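Pectate lyase (Cellvibrio cellulosa, PDB 1GXM) cleaves pectate (polygalacturonate) chains by anti-beta-elimination, the chain here being the catalytic module of a longer family 10 polysaccharide lyase. Local coordinates at residues 79-84 and 141-146; 107-110 and 115-118; 180-185 and 239-244. One frame throughout, in Å; residues are numbered along the deposited sequence. Where two conformers were deposited one is given.

Contact 1. Residues 79-84 and 141-146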
# COMPACT_ATOMS: atom_id res chain seq x y z
N GLU A 79 0.22 -12.63 -5.49
CA GLU A 79 0.11 -14.07 -5.71
C GLU A 79 -1.26 -14.60 -5.34
O GLU A 79 -1.84 -15.42 -6.06
CB GLU A 79 1.18 -14.85 -4.92
CG GLU A 79 2.59 -14.69 -5.44
CD GLU A 79 3.34 -13.51 -4.88
OE1 GLU A 79 2.71 -12.59 -4.34
OE2 GLU A 79 4.57 -13.50 -5.00
N MET A 80 -1.82 -14.13 -4.24
CA MET A 80 -3.09 -14.70 -3.78
C MET A 80 -4.24 -14.26 -4.68
O MET A 80 -5.17 -15.05 -4.91
CB MET A 80 -3.36 -14.44 -2.31
CG MET A 80 -4.07 -13.17 -2.03
SD MET A 80 -3.72 -12.66 -0.42
CE MET A 80 -5.10 -13.34 0.48
N VAL A 81 -4.19 -13.04 -5.21
CA VAL A 81 -5.25 -12.56 -6.08
C VAL A 81 -5.16 -13.35 -7.38
O VAL A 81 -6.16 -13.83 -7.91
CB VAL A 81 -5.12 -11.05 -6.33
CG1 VAL A 81 -6.05 -10.59 -7.44
CG2 VAL A 81 -5.43 -10.28 -5.04
N PHE A 82 -3.95 -13.47 -7.90
CA PHE A 82 -3.68 -14.25 -9.09
C PHE A 82 -4.18 -15.68 -8.97
O PHE A 82 -4.91 -16.18 -9.83
CB PHE A 82 -2.19 -14.19 -9.37
CG PHE A 82 -1.73 -15.15 -10.42
CD1 PHE A 82 -2.11 -14.99 -11.74
CD2 PHE A 82 -0.91 -16.20 -10.07
CE1 PHE A 82 -1.67 -15.89 -12.70
CE2 PHE A 82 -0.46 -17.09 -11.01
CZ PHE A 82 -0.83 -16.93 -12.32
N LEU A 83 -3.84 -16.35 -7.88
CA LEU A 83 -4.24 -17.75 -7.76
C LEU A 83 -5.73 -17.88 -7.50
O LEU A 83 -6.34 -18.88 -7.86
CB LEU A 83 -3.44 -18.47 -6.67
CG LEU A 83 -1.96 -18.67 -6.97
CD1 LEU A 83 -1.33 -19.44 -5.87
CD2 LEU A 83 -1.75 -19.34 -8.30
N ALA A 84 -6.35 -16.86 -6.92
CA ALA A 84 -7.80 -16.89 -6.75
C ALA A 84 -8.47 -16.85 -8.11
O ALA A 84 -9.48 -17.52 -8.34
CB ALA A 84 -8.27 -15.73 -5.88
N LEU A 141 -5.29 -4.97 2.82
CA LEU A 141 -6.63 -4.76 3.33
C LEU A 141 -7.64 -4.75 2.20
O LEU A 141 -8.76 -5.19 2.37
CB LEU A 141 -6.74 -3.47 4.15
CG LEU A 141 -5.95 -3.48 5.44
CD1 LEU A 141 -6.01 -2.13 6.07
CD2 LEU A 141 -6.47 -4.53 6.39
N THR A 142 -7.25 -4.23 1.05
CA THR A 142 -8.12 -4.22 -0.12
C THR A 142 -8.43 -5.65 -0.55
O THR A 142 -9.57 -6.00 -0.83
CB THR A 142 -7.47 -3.45 -1.27
OG1 THR A 142 -7.30 -2.08 -0.88
CG2 THR A 142 -8.37 -3.40 -2.51
N VAL A 143 -7.41 -6.50 -0.57
CA VAL A 143 -7.62 -7.91 -0.92
C VAL A 143 -8.60 -8.52 0.07
O VAL A 143 -9.57 -9.20 -0.33
CB VAL A 143 -6.31 -8.70 -0.91
CG1 VAL A 143 -6.59 -10.17 -1.08
CG2 VAL A 143 -5.38 -8.21 -2.01
N LEU A 144 -8.35 -8.33 1.35
CA LEU A 144 -9.23 -8.91 2.37
C LEU A 144 -10.64 -8.36 2.25
O LEU A 144 -11.61 -9.07 2.46
CB LEU A 144 -8.67 -8.68 3.78
CG LEU A 144 -7.38 -9.45 4.06
CD1 LEU A 144 -6.83 -8.99 5.38
CD2 LEU A 144 -7.61 -10.95 4.05
N ASP A 145 -10.77 -7.08 1.92
CA ASP A 145 -12.08 -6.48 1.73
C ASP A 145 -12.79 -7.04 0.52
O ASP A 145 -13.98 -7.29 0.57
CB ASP A 145 -11.97 -4.98 1.61
CG ASP A 145 -13.29 -4.33 1.44
OD1 ASP A 145 -14.07 -4.25 2.42
OD2 ASP A 145 -13.62 -3.86 0.34
N PHE A 146 -12.08 -7.25 -0.57
CA PHE A 146 -12.69 -7.88 -1.73
C PHE A 146 -13.14 -9.31 -1.35
O PHE A 146 -14.24 -9.73 -1.72
CB PHE A 146 -11.74 -7.90 -2.91
CG PHE A 146 -11.83 -6.67 -3.77
CD1 PHE A 146 -11.70 -5.41 -3.22
CD2 PHE A 146 -12.03 -6.78 -5.13
CE1 PHE A 146 -11.79 -4.29 -4.01
CE2 PHE A 146 -12.09 -5.66 -5.93
CZ PHE A 146 -11.99 -4.41 -5.37

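Contact 2. Residues 107-110 and 115-118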
# COMPACT_ATOMS: atom_id res chain seq x y z
N VAL A 107 -4.36 -12.40 7.85
CA VAL A 107 -5.05 -12.15 9.10
C VAL A 107 -4.19 -12.52 10.31
O VAL A 107 -4.13 -11.78 11.29
CB VAL A 107 -6.42 -12.83 9.15
CG1 VAL A 107 -7.09 -12.52 10.50
CG2 VAL A 107 -7.29 -12.33 7.98
N ASN A 108 -3.48 -13.64 10.22
CA ASN A 108 -2.58 -14.04 11.31
C ASN A 108 -1.51 -13.02 11.59
O ASN A 108 -1.09 -12.84 12.74
CB ASN A 108 -1.90 -15.36 11.02
CG ASN A 108 -2.81 -16.54 11.21
OD1 ASN A 108 -3.83 -16.46 11.91
ND2 ASN A 108 -2.44 -17.66 10.60
N SER A 109 -1.09 -12.31 10.54
CA SER A 109 -0.05 -11.29 10.69
C SER A 109 -0.53 -10.03 11.38
O SER A 109 0.27 -9.23 11.81
CB SER A 109 0.51 -10.93 9.33
OG SER A 109 -0.30 -10.01 8.64
N GLN A 110 -1.84 -9.87 11.46
CA GLN A 110 -2.41 -8.63 11.92
C GLN A 110 -2.28 -8.46 13.43
O GLN A 110 -2.62 -9.35 14.20
CB GLN A 110 -3.87 -8.51 11.50
CG GLN A 110 -4.45 -7.15 11.70
CD GLN A 110 -5.83 -7.04 11.11
OE1 GLN A 110 -6.67 -7.92 11.30
NE2 GLN A 110 -6.08 -5.95 10.38
N ALA A 115 -2.86 -3.20 12.61
CA ALA A 115 -1.65 -3.01 11.82
C ALA A 115 -1.27 -4.30 11.12
O ALA A 115 -1.37 -5.38 11.69
CB ALA A 115 -0.54 -2.59 12.70
N LEU A 116 -0.76 -4.17 9.90
CA LEU A 116 -0.13 -5.28 9.19
C LEU A 116 1.36 -5.00 9.05
O LEU A 116 1.75 -3.95 8.54
CB LEU A 116 -0.72 -5.46 7.79
CG LEU A 116 -2.22 -5.76 7.77
CD1 LEU A 116 -2.70 -5.93 6.36
CD2 LEU A 116 -2.50 -7.02 8.50
N PRO A 117 2.18 -5.95 9.46
CA PRO A 117 3.63 -5.82 9.34
C PRO A 117 4.09 -6.15 7.95
O PRO A 117 3.39 -6.75 7.15
CB PRO A 117 4.14 -6.87 10.32
CG PRO A 117 3.12 -7.94 10.24
CD PRO A 117 1.81 -7.23 10.10
N GLN A 118 5.31 -5.74 7.65
CA GLN A 118 5.91 -6.02 6.36
C GLN A 118 6.24 -7.50 6.18
O GLN A 118 6.09 -8.03 5.10
CB GLN A 118 7.15 -5.18 6.18
CG GLN A 118 7.68 -5.18 4.77
CD GLN A 118 8.98 -4.40 4.64
OE1 GLN A 118 9.08 -3.46 3.82
NE2 GLN A 118 9.96 -4.77 5.40
O HOH W 1 1.31 -8.71 6.65

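Contact 3. Residues 180-185 and 239-244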
# COMPACT_ATOMS: atom_id res chain seq x y z
N LYS A 180 -6.77 5.85 13.27
CA LYS A 180 -6.02 6.26 14.46
C LYS A 180 -4.62 6.76 14.10
O LYS A 180 -4.06 7.61 14.78
CB LYS A 180 -5.94 5.12 15.46
CG LYS A 180 -7.20 4.96 16.25
CD LYS A 180 -7.11 3.74 17.13
CE LYS A 180 -8.29 3.69 18.09
NZ LYS A 180 -9.56 3.68 17.37
N ALA A 181 -4.05 6.23 13.02
CA ALA A 181 -2.69 6.57 12.64
C ALA A 181 -2.60 7.86 11.86
O ALA A 181 -1.54 8.46 11.77
CB ALA A 181 -2.07 5.45 11.85
N GLN A 182 -3.70 8.27 11.26
CA GLN A 182 -3.71 9.44 10.40
C GLN A 182 -3.18 10.62 11.19
O GLN A 182 -3.62 10.90 12.30
CB GLN A 182 -5.10 9.70 9.85
CG GLN A 182 -5.13 10.73 8.73
CD GLN A 182 -6.50 10.83 8.08
OE1 GLN A 182 -7.46 10.22 8.55
NE2 GLN A 182 -6.59 11.56 6.99
N TRP A 183 -2.22 11.31 10.62
CA TRP A 183 -1.45 12.31 11.36
C TRP A 183 -2.19 13.62 11.49
O TRP A 183 -2.68 14.17 10.53
CB TRP A 183 -0.12 12.54 10.66
CG TRP A 183 0.72 13.53 11.34
CD1 TRP A 183 0.98 14.79 10.92
CD2 TRP A 183 1.44 13.36 12.56
NE1 TRP A 183 1.81 15.43 11.80
CE2 TRP A 183 2.13 14.56 12.81
CE3 TRP A 183 1.62 12.29 13.45
CZ2 TRP A 183 2.95 14.74 13.92
CZ3 TRP A 183 2.42 12.47 14.56
CH2 TRP A 183 3.07 13.69 14.78
N LYS A 184 -2.23 14.11 12.72
CA LYS A 184 -2.82 15.40 13.03
C LYS A 184 -1.67 16.37 13.13
O LYS A 184 -0.84 16.32 14.04
CB LYS A 184 -3.63 15.35 14.30
CG LYS A 184 -4.90 14.54 14.16
CD LYS A 184 -5.58 14.13 15.50
CE LYS A 184 -5.31 15.03 16.67
NZ LYS A 184 -5.64 14.34 17.96
N GLN A 185 -1.64 17.24 12.15
CA GLN A 185 -0.59 18.21 11.98
C GLN A 185 -1.10 19.49 12.60
O GLN A 185 -1.90 20.19 12.00
CB GLN A 185 -0.35 18.41 10.50
CG GLN A 185 0.82 19.31 10.20
CD GLN A 185 1.03 19.38 8.74
OE1 GLN A 185 0.27 20.05 8.04
NE2 GLN A 185 2.02 18.64 8.24
N VAL A 239 -10.95 10.76 4.62
CA VAL A 239 -10.62 10.75 3.22
C VAL A 239 -10.58 12.17 2.70
O VAL A 239 -9.66 12.55 2.00
CB VAL A 239 -11.59 9.92 2.40
CG1 VAL A 239 -11.30 10.07 0.91
CG2 VAL A 239 -11.49 8.47 2.81
N ARG A 240 -11.59 12.96 3.01
CA ARG A 240 -11.61 14.34 2.55
C ARG A 240 -10.40 15.08 3.06
O ARG A 240 -9.82 15.89 2.34
CB ARG A 240 -12.88 15.05 2.98
CG ARG A 240 -14.08 14.63 2.20
CD ARG A 240 -15.32 15.36 2.68
NE ARG A 240 -16.50 15.06 1.89
CZ ARG A 240 -16.81 15.63 0.74
NH1 ARG A 240 -16.01 16.54 0.20
NH2 ARG A 240 -17.92 15.27 0.12
N ALA A 241 -9.98 14.82 4.29
CA ALA A 241 -8.81 15.51 4.83
C ALA A 241 -7.56 15.08 4.09
O ALA A 241 -6.71 15.89 3.77
CB ALA A 241 -8.65 15.24 6.29
N GLY A 242 -7.41 13.79 3.81
CA GLY A 242 -6.23 13.33 3.10
C GLY A 242 -6.16 13.85 1.68
O GLY A 242 -5.11 14.25 1.17
N VAL A 243 -7.30 13.87 1.01
CA VAL A 243 -7.36 14.39 -0.34
C VAL A 243 -7.08 15.89 -0.33
O VAL A 243 -6.36 16.39 -1.19
CB VAL A 243 -8.73 14.10 -0.98
CG1 VAL A 243 -8.92 14.92 -2.25
CG2 VAL A 243 -8.88 12.61 -1.23
N ALA A 244 -7.61 16.60 0.65
CA ALA A 244 -7.35 18.03 0.78
C ALA A 244 -5.86 18.28 0.97
O ALA A 244 -5.31 19.24 0.47
CB ALA A 244 -8.13 18.62 1.90

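Contact 1. Residues 79-84 and 141-146
Val143 reaches Met80 and Val81 with the two arms of its fork. Its CG2 meets CG2 of Val81 at 3.7 Å, and this is the closest approach of the contact. Each of these methyls is the branch anti to its own carbonyl carbon. CG2 of Val81 is also 4.1 Å from CG1 of Val143. The other arm, CG1 of Val143, faces the end of Met80. It lies 3.8 Å from Met80 CE and 3.9 Å from Met80 SD. In the conformer given, CG, SD and CE of Met80 all pass along this methyl, and the bend at chi3 (-95°) keeps CE beside it. Met80 has two deposited conformers, so this half of the contact is less certain than the valine pair.

Helices 77-90 and 136-148 meet here in the helical part of the module, consistent with the alpha/alpha fold of the six-hairpin clan. No hydrogen bond joins the two segments. The three touching residues are buried. Helix 20-28 covers the valines, with Ala28 on Val81 and Trp24 on Val143. Met80 also packs on Ala102, Ala103 and Leu106 of helix 93-109. The loose side is at Leu144. It starts out pointing away, and its end comes no closer than 5.0 Å to segment 79-84. Leu144 packs instead on Phe167 and Val171 of helix 161-181.

Contact 2. Residues 107-110 and 115-118
Leu116 lays its CD2 methyl over the near end of the Gln110 side chain, 3.6 Å from CB and 3.7 Å from CG of Gln110. The two side chains run at a slant to each other. Near the C terminus of helix 93-109 the chain turns through a short loop and comes back past the helix before strand 119-120. The N of Gln110 donates a hydrogen bond to the O of Val107, three residues back.

Gln110 has CG anti to its backbone N (chi1 -169°), and the chain beyond is extended. This carries the amide past Leu116 CD2 to the Gly114 carbonyl. Its NE2 hydrogen-bonds to the O of Gly114, inside the turn, and to the O of Ala170 in helix 161-181. Two carbonyls hold NE2, while the aliphatic part takes the leucine. The backbones also touch. CA of Gln110 gives a CA-H...O contact to the O of Ala115, 3.4 Å long.

Leu116 reaches further, onto Met137, Ala140 and Leu141 of helix 136-148, so its side chain links the C-terminal region of helix 93-109 to helix 136-148. On the Ser109 side the fit is close. The ring carbon CD of Pro117 lies only 3.0 Å from the carbonyl O of Ser109, and CG of Pro117 is 3.5 Å from the same oxygen.

The Ser109 hydroxyl hydrogen-bonds back to the O of Leu106 in its own helix. It also accepts from a water, which bridges to the returning chain: the water donates to OG of Ser109 and to O of Pro117, at 2.9 Å in each case.

Contact 3. Residues 180-185 and 239-244
A helix end leading into a beta hairpin meets the flank of another helix here. Helix 161-181 stops at Ala181. Gln182 is the first residue to leave helical backbone angles, and strand 184-185 follows, paired antiparallel with strand 188-189. Across from it runs helix 233-246.

Gln182 alone carries this side of the contact. Its chi1 (-168°) swings CG to the far side of the CA-CB bond from N, and chi2 (172°) keeps the chain straight. The amide therefore stands out from the turn, and NE2 leads onto the helix. NE2 comes 4.0 Å from N of Gly242 and 4.3 Å from CB of Ala241. Neither is a hydrogen bond.

The bonds of NE2 lie just beyond the segments. It donates to the O of Ala238, one turn before Gly242 in the same helix. It also donates to the O of Thr190, the residue after strand 188-189, still backbone-bonded to Trp183. These two carbonyls hold the amide nitrogen and fix its rotation. Ala238 O is also the acceptor that a regular helix would offer to N of Gly242, which probably explains why the two nitrogens lie close together.

Leu189 of the hairpin touches the side chains of both Gln182 and Ala241. The amide ties the beta hairpin after helix 161-181 to helix 233-246, within a helical framework consistent with the six-hairpin clan.

From the N terminus, helix 77-90 supplies the first side of contact 1. Helix 93-109 follows, and contact 2 closes a very short loop at its end, between 107-110 and 115-118. The chain then reaches helix 136-148, whose 141-146 segment closes contact 1. Contact 2 is thus nested within contact 1. The two also touch, Leu144 packing on Val107. Helix 161-181 comes next. It packs on segments of contacts 1 and 2, then leads into contact 3, which is in series with both. Contact 3 closes on helix 233-246, about 26 Å from contact 1 between centres and on the opposite side of the chain's centre.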